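Local atomic coordinates of alkylhalidase CmlS (Streptomyces venezuelae, PDB entry 3I3L), a protein that acts as a flavin-dependent halogenase in chloramphenicol biosynthesis and carries its FAD cofactor in covalent linkage to the protein. Residues P189-R192 / V196-Y199; S299-V304 / E365-Y370; R309-G314 / A357-T362; G349-A354 / Q487-E492. All coordinates share one frame; numbering follows the deposited sequence.

Along the chain contact 1 comes first and is complete before contact 2 opens; contact 3 lies between the two segments of contact 2, and contact 4 crosses contacts 2 and 3. Three of them share helix 352-382: 349-354 leads into it, and 357-362 and 365-370 follow along it, its start meeting strand 483-491, its next turns strand 310-312, and the following ones strand 287-302. Contacts 1 and 2 meet through neighbouring strands 197-200 and 287-302, their centres about 12 Å apart, whereas contacts 1 and 4 lie about 25 Å apart between centres. Helix 352-382 thus ties both sheets of the FAD-binding part to the C-terminal region, with contacts 1 to 3 closest to the flavin.

Contact 1: P189-R192 / V196-Y199; sequences PISR and VRQY
The short turn from helix 189-194 into strand 197-200, part of the FAD-binding fold, brings Ser191 back against Val196 and Arg197. Its backbone tie is a single hydrogen bond reaching back five residues, from Val196 N to Ser191 O at 3.3 Å, which closes the C-terminal end of the helix; the donor lies in the carbonyl plane, and the N-H...O angle is 150°. Next to it the side chains only brush, Val196 CG2 standing 4.4 Å from Ser191 CB, while the valine leans on to Thr302 of the neighbouring strand. Arg197 carries the rest. With CG anti to the backbone N (chi1 -176°) and a bend at chi3, its guanidinium turns back toward the side chain of Ser191, NH2 coming to 2.9 Å from Ser191 OG. The angle there is too poor for a hydrogen bond, and the serine approaches the group obliquely. The firmer grip lies outside the turn: NH1 donates to the carbonyl of Ser186, and the cation rests on the ring of Tyr300. This places the arginine side chain about 6 Å from that of Asp315, an FAD-binding residue, and about 9 Å from FAD, near the cofactor site but not touching the flavin. A leucine in its place would probably leave the Ser186 carbonyl without this donor and the Tyr300 ring without its cation. The guanidinium is also steadied from within its own strand, where NH1 makes a nearly straight but weak hydrogen bond of 3.5 Å to Tyr199 OH, which sits at its edge and in its plane.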
loop_
_atom_site.group_PDB
_atom_site.type_symbol
_atom_site.label_atom_id
_atom_site.label_comp_id
_atom_site.label_asym_id
_atom_site.label_seq_id
_atom_site.Cartn_x
_atom_site.Cartn_y
_atom_site.Cartn_z
ATOM N N PRO A 189 1.132 -8.974 19.562
ATOM C CA PRO A 189 0.289 -9.206 20.776
ATOM C C PRO A 189 -0.734 -8.115 21.085
ATOM O O PRO A 189 -1.737 -8.407 21.715
ATOM C CB PRO A 189 1.304 -9.327 21.923
ATOM C CG PRO A 189 2.488 -8.477 21.425
ATOM C CD PRO A 189 2.527 -8.635 19.883
ATOM N N ILE A 190 -0.519 -6.881 20.638
ATOM C CA ILE A 190 -1.397 -5.809 21.080
ATOM C C ILE A 190 -2.798 -5.881 20.500
ATOM O O ILE A 190 -3.804 -5.796 21.249
ATOM C CB ILE A 190 -0.753 -4.392 20.925
ATOM C CG1 ILE A 190 0.605 -4.338 21.648
ATOM C CG2 ILE A 190 -1.744 -3.291 21.403
ATOM C CD1 ILE A 190 1.130 -2.954 21.904
ATOM N N SER A 191 -2.915 -6.052 19.176
ATOM C CA SER A 191 -4.294 -6.067 18.616
ATOM C C SER A 191 -5.091 -7.229 19.210
ATOM O O SER A 191 -6.330 -7.147 19.350
ATOM C CB SER A 191 -4.330 -6.157 17.090
ATOM O OG SER A 191 -3.598 -7.304 16.668
ATOM N N ARG A 192 -4.384 -8.306 19.549
ATOM C CA ARG A 192 -5.051 -9.472 20.072
ATOM C C ARG A 192 -5.461 -9.205 21.516
ATOM O O ARG A 192 -6.615 -9.398 21.902
ATOM C CB ARG A 192 -4.147 -10.720 20.012
ATOM C CG ARG A 192 -4.964 -12.005 19.803
ATOM C CD ARG A 192 -5.987 -12.203 20.925
ATOM N NE ARG A 192 -7.352 -12.599 20.479
ATOM C CZ ARG A 192 -8.086 -13.559 21.072
ATOM N NH1 ARG A 192 -9.320 -13.855 20.612
ATOM N NH2 ARG A 192 -7.597 -14.232 22.135
ATOM N N VAL A 196 -9.231 -5.596 19.156
ATOM C CA VAL A 196 -9.724 -4.571 18.277
ATOM C C VAL A 196 -9.531 -4.941 16.787
ATOM O O VAL A 196 -9.889 -4.151 15.928
ATOM C CB VAL A 196 -9.021 -3.209 18.574
ATOM C CG1 VAL A 196 -9.413 -2.724 19.960
ATOM C CG2 VAL A 196 -7.493 -3.349 18.453
ATOM N N ARG A 197 -8.983 -6.125 16.495
ATOM C CA ARG A 197 -8.886 -6.596 15.112
ATOM C C ARG A 197 -10.270 -6.905 14.454
ATOM O O ARG A 197 -11.120 -7.585 15.039
ATOM C CB ARG A 197 -7.932 -7.796 14.980
ATOM C CG ARG A 197 -7.739 -8.250 13.486
ATOM C CD ARG A 197 -6.542 -9.162 13.315
ATOM N NE ARG A 197 -5.276 -8.558 13.717
ATOM C CZ ARG A 197 -4.139 -9.229 13.838
ATOM N NH1 ARG A 197 -4.103 -10.548 13.609
ATOM N NH2 ARG A 197 -2.981 -8.576 14.128
ATOM N N GLN A 198 -10.487 -6.350 13.262
ATOM C CA GLN A 198 -11.771 -6.510 12.539
ATOM C C GLN A 198 -11.485 -7.241 11.236
ATOM O O GLN A 198 -11.041 -6.639 10.264
ATOM C CB GLN A 198 -12.484 -5.170 12.299
ATOM C CG GLN A 198 -12.410 -4.255 13.546
ATOM C CD GLN A 198 -12.755 -2.757 13.256
ATOM O OE1 GLN A 198 -12.268 -2.150 12.267
ATOM N NE2 GLN A 198 -13.569 -2.166 14.126
ATOM N N TYR A 199 -11.651 -8.568 11.252
ATOM C CA TYR A 199 -11.500 -9.361 10.058
ATOM C C TYR A 199 -12.486 -8.917 8.996
ATOM O O TYR A 199 -13.579 -8.477 9.303
ATOM C CB TYR A 199 -11.597 -10.844 10.371
ATOM C CG TYR A 199 -10.314 -11.368 10.985
ATOM C CD1 TYR A 199 -9.212 -11.678 10.189
ATOM C CD2 TYR A 199 -10.170 -11.402 12.351
ATOM C CE1 TYR A 199 -7.993 -12.133 10.795
ATOM C CE2 TYR A 199 -9.026 -11.816 12.969
ATOM C CZ TYR A 199 -7.953 -12.204 12.220
ATOM O OH TYR A 199 -6.831 -12.610 12.873
#

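Contact 2: S299-V304 / E365-Y370; sequences SYDTEV and EAYEQY
Tyr367 reaches from its helix to the end of strand 287-302 and meets Ser299, Tyr300 and Asp301. Strand 299-302 and helix 365-370 run roughly antiparallel (153°), their axes 9.9 Å apart at closest approach. The main apolar interaction is a CH-pi contact: Asp301 CB sits over the centre of one face of the Tyr367 ring, 3.8 Å from its centroid. The carboxylate continues this cover, stacked at 20° to the ring plane with OD2 3.8 Å from Tyr367 CD2. At the phenol end the polar neighbour is Tyr300 N, 3.4 Å from Tyr367 OH but at an angle unsuitable for a hydrogen bond. Ser299 CB makes a van der Waals contact with the same oxygen at 3.7 Å. Tyr367 CG lies beside the carbonyl carbon (chi1 174°), a torsion that sends the ring out toward the strand. A serine here would probably uncover Asp301 CB and open a gap between strand and helix. The ring of Tyr300 projects from the strand away from the helix, and its hydroxyl hydrogen-bonds to the backbone O of Asp315. One strand therefore packs on helix 352-382 and also bonds to the backbone of an FAD-binding residue, an arrangement consistent with the two-sheet fold of FAD-dependent monooxygenases and their relatives.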
loop_
_atom_site.group_PDB
_atom_site.type_symbol
_atom_site.label_atom_id
_atom_site.label_comp_id
_atom_site.label_asym_id
_atom_site.label_seq_id
_atom_site.Cartn_x
_atom_site.Cartn_y
_atom_site.Cartn_z
ATOM N N SER A 299 -7.736 -10.441 4.947
ATOM C CA SER A 299 -7.763 -9.030 5.194
ATOM C C SER A 299 -8.422 -8.716 6.547
ATOM O O SER A 299 -9.309 -9.426 6.943
ATOM C CB SER A 299 -8.552 -8.357 4.097
ATOM O OG SER A 299 -7.912 -8.462 2.825
ATOM N N TYR A 300 -7.963 -7.675 7.239
ATOM C CA TYR A 300 -8.569 -7.129 8.469
ATOM C C TYR A 300 -7.947 -5.754 8.718
ATOM O O TYR A 300 -6.802 -5.493 8.295
ATOM C CB TYR A 300 -8.208 -8.007 9.681
ATOM C CG TYR A 300 -6.708 -8.268 9.865
ATOM C CD1 TYR A 300 -5.866 -7.297 10.443
ATOM C CD2 TYR A 300 -6.121 -9.462 9.413
ATOM C CE1 TYR A 300 -4.522 -7.550 10.653
ATOM C CE2 TYR A 300 -4.747 -9.733 9.590
ATOM C CZ TYR A 300 -3.959 -8.760 10.202
ATOM O OH TYR A 300 -2.633 -9.014 10.324
ATOM N N ASP A 301 -8.677 -4.865 9.390
ATOM C CA ASP A 301 -8.010 -3.700 9.987
ATOM C C ASP A 301 -8.206 -3.730 11.480
ATOM O O ASP A 301 -8.382 -4.836 12.046
ATOM C CB ASP A 301 -8.485 -2.357 9.316
ATOM C CG ASP A 301 -9.970 -2.142 9.433
ATOM O OD1 ASP A 301 -10.704 -3.100 9.795
ATOM O OD2 ASP A 301 -10.419 -1.021 9.135
ATOM N N THR A 302 -8.183 -2.548 12.133
ATOM C CA THR A 302 -8.279 -2.475 13.625
ATOM C C THR A 302 -9.234 -1.352 13.906
ATOM O O THR A 302 -9.300 -0.400 13.163
ATOM C CB THR A 302 -7.010 -1.935 14.338
ATOM O OG1 THR A 302 -5.805 -2.165 13.570
ATOM C CG2 THR A 302 -6.899 -2.443 15.649
ATOM N N GLU A 303 -9.905 -1.433 15.039
ATOM C CA GLU A 303 -10.667 -0.315 15.530
ATOM C C GLU A 303 -9.708 0.818 15.910
ATOM O O GLU A 303 -10.063 1.986 15.772
ATOM C CB GLU A 303 -11.463 -0.765 16.761
ATOM C CG GLU A 303 -12.469 0.192 17.260
ATOM C CD GLU A 303 -13.390 -0.395 18.380
ATOM O OE1 GLU A 303 -13.164 -1.541 18.878
ATOM O OE2 GLU A 303 -14.383 0.306 18.728
ATOM N N VAL A 304 -8.509 0.460 16.381
ATOM C CA VAL A 304 -7.527 1.418 16.939
ATOM C C VAL A 304 -6.127 1.172 16.353
ATOM O O VAL A 304 -5.531 0.151 16.598
ATOM C CB VAL A 304 -7.489 1.352 18.523
ATOM C CG1 VAL A 304 -6.646 2.507 19.151
ATOM C CG2 VAL A 304 -8.938 1.458 19.126
ATOM N N GLU A 365 -7.519 5.432 6.122
ATOM C CA GLU A 365 -7.831 5.881 4.790
ATOM C C GLU A 365 -7.022 5.101 3.754
ATOM O O GLU A 365 -7.565 4.783 2.705
ATOM C CB GLU A 365 -7.539 7.372 4.631
ATOM C CG GLU A 365 -8.525 8.223 5.464
ATOM C CD GLU A 365 -8.441 9.726 5.185
ATOM O OE1 GLU A 365 -7.426 10.173 4.570
ATOM O OE2 GLU A 365 -9.408 10.422 5.588
ATOM N N ALA A 366 -5.751 4.793 4.043
ATOM C CA ALA A 366 -4.939 3.942 3.119
ATOM C C ALA A 366 -5.574 2.560 2.960
ATOM O O ALA A 366 -5.717 2.044 1.829
ATOM C CB ALA A 366 -3.562 3.827 3.587
ATOM N N TYR A 367 -6.012 1.990 4.085
ATOM C CA TYR A 367 -6.548 0.624 4.122
ATOM C C TYR A 367 -7.881 0.567 3.336
ATOM O O TYR A 367 -8.071 -0.275 2.468
ATOM C CB TYR A 367 -6.801 0.165 5.575
ATOM C CG TYR A 367 -7.469 -1.170 5.605
ATOM C CD1 TYR A 367 -6.706 -2.342 5.462
ATOM C CD2 TYR A 367 -8.883 -1.287 5.717
ATOM C CE1 TYR A 367 -7.295 -3.609 5.460
ATOM C CE2 TYR A 367 -9.494 -2.589 5.719
ATOM C CZ TYR A 367 -8.653 -3.728 5.584
ATOM O OH TYR A 367 -9.193 -5.005 5.573
ATOM N N GLU A 368 -8.785 1.476 3.665
ATOM C CA GLU A 368 -10.106 1.505 3.109
ATOM C C GLU A 368 -10.090 1.762 1.595
ATOM O O GLU A 368 -10.926 1.249 0.854
ATOM C CB GLU A 368 -10.985 2.523 3.858
ATOM C CG GLU A 368 -11.681 1.873 5.098
ATOM C CD GLU A 368 -12.440 2.890 5.989
ATOM O OE1 GLU A 368 -12.764 3.996 5.507
ATOM O OE2 GLU A 368 -12.720 2.573 7.173
ATOM N N GLN A 369 -9.130 2.514 1.114
ATOM C CA GLN A 369 -9.176 2.855 -0.266
ATOM C C GLN A 369 -8.436 1.782 -1.120
ATOM O O GLN A 369 -8.738 1.585 -2.301
ATOM C CB GLN A 369 -8.599 4.245 -0.456
ATOM C CG GLN A 369 -7.240 4.265 -1.082
ATOM C CD GLN A 369 -6.777 5.691 -1.312
ATOM O OE1 GLN A 369 -7.306 6.637 -0.682
ATOM N NE2 GLN A 369 -5.804 5.867 -2.233
ATOM N N TYR A 370 -7.472 1.087 -0.536
ATOM C CA TYR A 370 -6.938 -0.049 -1.198
ATOM C C TYR A 370 -8.059 -1.120 -1.346
ATOM O O TYR A 370 -8.138 -1.827 -2.379
ATOM C CB TYR A 370 -5.768 -0.645 -0.416
ATOM C CG TYR A 370 -5.244 -1.847 -1.073
ATOM C CD1 TYR A 370 -4.443 -1.732 -2.237
ATOM C CD2 TYR A 370 -5.564 -3.141 -0.603
ATOM C CE1 TYR A 370 -3.976 -2.876 -2.902
ATOM C CE2 TYR A 370 -5.098 -4.311 -1.272
ATOM C CZ TYR A 370 -4.299 -4.167 -2.412
ATOM O OH TYR A 370 -3.766 -5.285 -3.074
#

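Contact 3: R309-G314 / A357-T362; sequences RFFLCG and AWYNRT
Strand 310-312 runs beside the turn of helix 352-382 that holds Tyr359, the closest alpha carbons, those of Phe311 and Tyr359, being 8.6 Å apart. At that spacing side chains must bridge the gap, and Tyr359 does most of it. Its first torsion (chi1 -174°) points CG away from the backbone nitrogen and carries the ring out from the helix toward the strand. Phe311 meets it in a T-shaped (edge-to-face) pair: the phenylalanine edge points at the tyrosine face, the planes stand at 84° and the centroids are 5.1 Å apart. Phe311 CD1 is the atom that descends on the ring, over its centre, and it comes within 3.8 Å of Tyr359 CD2. Phe311 in turn stacks on His356 and touches Ala341 and Ile342 of helix 327-347, so the edge-to-face pair is part of a wider cluster of side chains. Beyond the ring, Tyr359 OH donates a hydrogen bond to Leu312 O at 2.5 Å, as modelled. The acceptor lies at the edge of the tyrosine ring and near its plane, whereas the donor is tilted 34° from the carbonyl plane of Leu312. A buried hydroxyl and a strand carbonyl thereby each gain a polar partner. The chain then continues through Cys313, whose side chain packs on Ser334 and Ala338, to Gly314, which touches FAD, and to Asp315, which binds it. Such a strand of a Rossmann-like sheet, leading into a Gly-Asp pair at the cofactor, is consistent with the GD fingerprint of this class of flavoproteins.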
loop_
_atom_site.group_PDB
_atom_site.type_symbol
_atom_site.label_atom_id
_atom_site.label_comp_id
_atom_site.label_asym_id
_atom_site.label_seq_id
_atom_site.Cartn_x
_atom_site.Cartn_y
_atom_site.Cartn_z
ATOM N N ARG A 309 0.131 5.241 24.731
ATOM C CA ARG A 309 1.558 5.040 24.506
ATOM C C ARG A 309 1.938 3.940 23.508
ATOM O O ARG A 309 3.070 3.456 23.539
ATOM C CB ARG A 309 2.275 4.798 25.852
ATOM C CG ARG A 309 2.233 5.998 26.762
ATOM C CD ARG A 309 2.838 5.722 28.206
ATOM N NE ARG A 309 2.749 6.962 29.020
ATOM C CZ ARG A 309 3.638 7.969 28.951
ATOM N NH1 ARG A 309 4.672 7.892 28.135
ATOM N NH2 ARG A 309 3.464 9.080 29.660
ATOM N N PHE A 310 0.986 3.475 22.694
ATOM C CA PHE A 310 1.299 2.454 21.691
ATOM C C PHE A 310 0.891 2.854 20.259
ATOM O O PHE A 310 -0.041 3.589 20.077
ATOM C CB PHE A 310 0.653 1.118 22.049
ATOM C CG PHE A 310 -0.861 1.068 21.798
ATOM C CD1 PHE A 310 -1.366 0.640 20.549
ATOM C CD2 PHE A 310 -1.772 1.411 22.796
ATOM C CE1 PHE A 310 -2.758 0.564 20.333
ATOM C CE2 PHE A 310 -3.139 1.326 22.587
ATOM C CZ PHE A 310 -3.636 0.904 21.356
ATOM N N PHE A 311 1.619 2.304 19.293
ATOM C CA PHE A 311 1.309 2.368 17.902
ATOM C C PHE A 311 1.397 0.932 17.357
ATOM O O PHE A 311 2.300 0.200 17.708
ATOM C CB PHE A 311 2.336 3.255 17.145
ATOM C CG PHE A 311 2.221 4.730 17.476
ATOM C CD1 PHE A 311 1.616 5.595 16.604
ATOM C CD2 PHE A 311 2.680 5.216 18.690
ATOM C CE1 PHE A 311 1.412 6.905 16.894
ATOM C CE2 PHE A 311 2.539 6.599 18.991
ATOM C CZ PHE A 311 1.909 7.426 18.115
ATOM N N LEU A 312 0.460 0.557 16.460
ATOM C CA LEU A 312 0.579 -0.662 15.677
ATOM C C LEU A 312 1.069 -0.309 14.274
ATOM O O LEU A 312 0.547 0.643 13.654
ATOM C CB LEU A 312 -0.793 -1.374 15.584
ATOM C CG LEU A 312 -1.654 -1.462 16.857
ATOM C CD1 LEU A 312 -2.958 -2.138 16.551
ATOM C CD2 LEU A 312 -0.921 -2.200 18.069
ATOM N N CYS A 313 2.057 -1.064 13.753
ATOM C CA CYS A 313 2.595 -0.817 12.416
ATOM C C CYS A 313 2.581 -2.119 11.569
ATOM O O CYS A 313 2.760 -3.210 12.117
ATOM C CB CYS A 313 4.065 -0.324 12.497
ATOM S SG CYS A 313 4.296 1.198 13.431
ATOM N N GLY A 314 2.361 -2.011 10.248
ATOM C CA GLY A 314 2.402 -3.168 9.383
ATOM C C GLY A 314 1.288 -4.163 9.684
ATOM O O GLY A 314 0.240 -3.759 10.100
ATOM N N ALA A 357 -4.889 10.985 16.340
ATOM C CA ALA A 357 -5.977 11.096 15.401
ATOM C C ALA A 357 -5.432 11.163 13.982
ATOM O O ALA A 357 -6.017 10.597 13.098
ATOM C CB ALA A 357 -6.908 12.316 15.732
ATOM N N TRP A 358 -4.296 11.829 13.777
ATOM C CA TRP A 358 -3.683 11.836 12.480
ATOM C C TRP A 358 -3.156 10.418 12.080
ATOM O O TRP A 358 -3.323 9.982 10.942
ATOM C CB TRP A 358 -2.595 12.921 12.363
ATOM C CG TRP A 358 -1.737 12.726 11.133
ATOM C CD1 TRP A 358 -1.982 13.207 9.878
ATOM C CD2 TRP A 358 -0.494 11.987 11.040
ATOM N NE1 TRP A 358 -0.977 12.848 9.027
ATOM C CE2 TRP A 358 -0.073 12.059 9.694
ATOM C CE3 TRP A 358 0.289 11.287 11.954
ATOM C CZ2 TRP A 358 1.096 11.447 9.243
ATOM C CZ3 TRP A 358 1.441 10.668 11.505
ATOM C CH2 TRP A 358 1.847 10.770 10.180
ATOM N N TYR A 359 -2.488 9.726 12.993
ATOM C CA TYR A 359 -1.972 8.388 12.662
ATOM C C TYR A 359 -3.153 7.431 12.311
ATOM O O TYR A 359 -3.061 6.691 11.362
ATOM C CB TYR A 359 -1.133 7.826 13.833
ATOM C CG TYR A 359 -0.443 6.501 13.506
ATOM C CD1 TYR A 359 0.755 6.464 12.771
ATOM C CD2 TYR A 359 -1.031 5.300 13.869
ATOM C CE1 TYR A 359 1.357 5.219 12.427
ATOM C CE2 TYR A 359 -0.449 4.084 13.581
ATOM C CZ TYR A 359 0.749 4.045 12.865
ATOM O OH TYR A 359 1.308 2.808 12.562
ATOM N N ASN A 360 -4.258 7.503 13.081
ATOM C CA ASN A 360 -5.409 6.624 12.853
ATOM C C ASN A 360 -6.119 6.922 11.527
ATOM O O ASN A 360 -6.384 6.012 10.735
ATOM C CB ASN A 360 -6.448 6.735 13.997
ATOM C CG ASN A 360 -6.044 5.967 15.217
ATOM O OD1 ASN A 360 -6.473 4.823 15.384
ATOM N ND2 ASN A 360 -5.205 6.587 16.094
ATOM N N ARG A 361 -6.388 8.201 11.280
ATOM C CA ARG A 361 -7.038 8.615 10.034
ATOM C C ARG A 361 -6.219 8.210 8.818
ATOM O O ARG A 361 -6.747 7.653 7.854
ATOM C CB ARG A 361 -7.231 10.112 10.026
ATOM C CG ARG A 361 -7.686 10.644 8.703
ATOM C CD ARG A 361 -7.844 12.184 8.799
ATOM N NE ARG A 361 -8.690 12.674 7.716
ATOM C CZ ARG A 361 -8.268 13.431 6.713
ATOM N NH1 ARG A 361 -6.984 13.762 6.654
ATOM N NH2 ARG A 361 -9.136 13.853 5.773
ATOM N N THR A 362 -4.932 8.458 8.873
ATOM C CA THR A 362 -4.081 8.239 7.735
ATOM C C THR A 362 -4.006 6.768 7.409
ATOM O O THR A 362 -4.069 6.394 6.231
ATOM C CB THR A 362 -2.637 8.868 7.963
ATOM O OG1 THR A 362 -2.743 10.294 7.823
ATOM C CG2 THR A 362 -1.698 8.456 6.908
#

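Contact 4: G349-A354 / Q487-E492; sequences GDEKDA and QHYRVE
Tyr489 presents the edge of its ring, not a face, to both Glu351 and Ala354, and the two arrive on different flanks of the phenol. On the CE1 flank Glu351 OE1 stands near the ring plane, 3.5 Å from Tyr489 CE1; on the other, Ala354 O lies 3.8 Å from Tyr489 CE2, also near the plane. The carboxylate is turned only 23° from the ring. Between them runs the one hydrogen bond of the contact, donated by Tyr489 OH to Glu351 OE1 at 2.7 Å. The hydroxyl meets that oxygen from above the carboxylate plane, 39° out of it. Glu351 gets there from the N-cap position of helix 352-382, with CG anti to its carbonyl carbon (chi1 -72°) and the chain extended beyond it. OE1 also takes a salt bridge from Arg344 NE, which probably helps to fix the carboxylate and favour its charged form. Ala354 CB packs beside the phenol end, close to the ring plane, 3.9 Å from Tyr489 OH and 4.1 Å from Tyr489 CE2. Tyr489 further touches Arg344, Val355 and Leu498, while the adjacent His488 meets Trp358 edge-to-face. Strand 483-491 is an outer strand of the three-stranded antiparallel sheet in the C-terminal region, so this is packing between parts of the protein: that strand docks on the first turn of a long helix of the FAD-binding domain, away from the flavin.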
loop_
_atom_site.group_PDB
_atom_site.type_symbol
_atom_site.label_atom_id
_atom_site.label_comp_id
_atom_site.label_asym_id
_atom_site.label_seq_id
_atom_site.Cartn_x
_atom_site.Cartn_y
_atom_site.Cartn_z
ATOM N N GLY A 349 3.746 17.569 24.026
ATOM C CA GLY A 349 2.871 16.592 24.653
ATOM C C GLY A 349 1.418 17.040 24.652
ATOM O O GLY A 349 0.520 16.214 24.852
ATOM N N ASP A 350 1.170 18.338 24.467
ATOM C CA ASP A 350 -0.198 18.841 24.309
ATOM C C ASP A 350 -0.870 18.385 22.973
ATOM O O ASP A 350 -2.052 18.583 22.784
ATOM C CB ASP A 350 -0.214 20.407 24.367
ATOM C CG ASP A 350 0.799 21.027 23.433
ATOM O OD1 ASP A 350 1.978 20.615 23.432
ATOM O OD2 ASP A 350 0.442 21.955 22.685
ATOM N N GLU A 351 -0.089 17.895 22.029
ATOM C CA GLU A 351 -0.600 17.566 20.699
ATOM C C GLU A 351 -0.934 16.059 20.647
ATOM O O GLU A 351 -1.219 15.533 19.581
ATOM C CB GLU A 351 0.470 17.907 19.631
ATOM C CG GLU A 351 0.665 19.436 19.403
ATOM C CD GLU A 351 1.692 19.744 18.344
ATOM O OE1 GLU A 351 1.869 18.916 17.424
ATOM O OE2 GLU A 351 2.379 20.799 18.436
ATOM N N LYS A 352 -0.854 15.377 21.793
ATOM C CA LYS A 352 -1.027 13.946 21.856
ATOM C C LYS A 352 -2.212 13.434 21.075
ATOM O O LYS A 352 -2.056 12.542 20.251
ATOM C CB LYS A 352 -1.159 13.450 23.279
ATOM C CG LYS A 352 -1.529 11.947 23.311
ATOM C CD LYS A 352 -2.202 11.548 24.637
ATOM C CE LYS A 352 -2.478 10.023 24.665
ATOM N NZ LYS A 352 -3.116 9.539 25.991
ATOM N N ASP A 353 -3.381 13.995 21.345
ATOM C CA ASP A 353 -4.629 13.555 20.760
ATOM C C ASP A 353 -4.667 13.779 19.268
ATOM O O ASP A 353 -5.037 12.886 18.500
ATOM C CB ASP A 353 -5.824 14.270 21.417
ATOM C CG ASP A 353 -6.118 13.728 22.850
ATOM O OD1 ASP A 353 -5.746 12.589 23.196
ATOM O OD2 ASP A 353 -6.761 14.443 23.635
ATOM N N ALA A 354 -4.243 14.963 18.863
ATOM C CA ALA A 354 -4.229 15.332 17.473
ATOM C C ALA A 354 -3.278 14.401 16.693
ATOM O O ALA A 354 -3.561 14.021 15.570
ATOM C CB ALA A 354 -3.804 16.795 17.338
ATOM N N GLN A 487 -5.741 22.465 10.447
ATOM C CA GLN A 487 -4.443 21.906 10.840
ATOM C C GLN A 487 -4.271 20.458 10.397
ATOM O O GLN A 487 -5.194 19.657 10.417
ATOM C CB GLN A 487 -4.233 22.047 12.357
ATOM C CG GLN A 487 -2.797 22.502 12.779
ATOM C CD GLN A 487 -2.445 23.941 12.357
ATOM O OE1 GLN A 487 -1.411 24.197 11.683
ATOM N NE2 GLN A 487 -3.301 24.883 12.742
ATOM N N HIS A 488 -3.076 20.129 9.947
ATOM C CA HIS A 488 -2.799 18.794 9.461
ATOM C C HIS A 488 -1.305 18.480 9.691
ATOM O O HIS A 488 -0.482 19.378 9.822
ATOM C CB HIS A 488 -3.182 18.669 7.966
ATOM C CG HIS A 488 -3.290 17.252 7.491
ATOM N ND1 HIS A 488 -4.344 16.428 7.832
ATOM C CD2 HIS A 488 -2.438 16.489 6.755
ATOM C CE1 HIS A 488 -4.148 15.226 7.316
ATOM N NE2 HIS A 488 -2.994 15.232 6.660
ATOM N N TYR A 489 -0.961 17.214 9.732
ATOM C CA TYR A 489 0.420 16.806 9.828
ATOM C C TYR A 489 0.940 16.242 8.546
ATOM O O TYR A 489 0.171 15.703 7.707
ATOM C CB TYR A 489 0.599 15.802 10.960
ATOM C CG TYR A 489 0.335 16.380 12.350
ATOM C CD1 TYR A 489 1.251 17.260 12.947
ATOM C CD2 TYR A 489 -0.787 16.053 13.057
ATOM C CE1 TYR A 489 1.031 17.784 14.207
ATOM C CE2 TYR A 489 -1.021 16.582 14.352
ATOM C CZ TYR A 489 -0.073 17.419 14.901
ATOM O OH TYR A 489 -0.278 17.932 16.143
ATOM N N ARG A 490 2.247 16.355 8.378
ATOM C CA ARG A 490 2.896 15.738 7.233
ATOM C C ARG A 490 4.292 15.325 7.642
ATOM O O ARG A 490 4.970 16.080 8.306
ATOM C CB ARG A 490 2.863 16.720 6.030
ATOM C CG ARG A 490 3.965 16.626 4.998
ATOM C CD ARG A 490 4.967 17.839 5.113
ATOM N NE ARG A 490 6.021 17.920 4.054
ATOM C CZ ARG A 490 5.997 17.282 2.866
ATOM N NH1 ARG A 490 4.998 16.468 2.527
ATOM N NH2 ARG A 490 6.994 17.439 2.003
ATOM N N VAL A 491 4.727 14.123 7.266
ATOM C CA VAL A 491 6.103 13.732 7.511
ATOM C C VAL A 491 7.022 14.387 6.497
ATOM O O VAL A 491 6.886 14.140 5.325
ATOM C CB VAL A 491 6.254 12.224 7.381
ATOM C CG1 VAL A 491 7.694 11.833 7.518
ATOM C CG2 VAL A 491 5.351 11.501 8.478
ATOM N N GLU A 492 7.981 15.197 6.948
ATOM C CA GLU A 492 8.995 15.776 6.049
ATOM C C GLU A 492 9.900 14.690 5.494
ATOM O O GLU A 492 10.489 13.938 6.253
ATOM C CB GLU A 492 9.834 16.824 6.834
ATOM C CG GLU A 492 10.652 17.756 5.953
ATOM C CD GLU A 492 11.892 17.098 5.464
ATOM O OE1 GLU A 492 12.624 16.480 6.272
ATOM O OE2 GLU A 492 12.164 17.160 4.245
#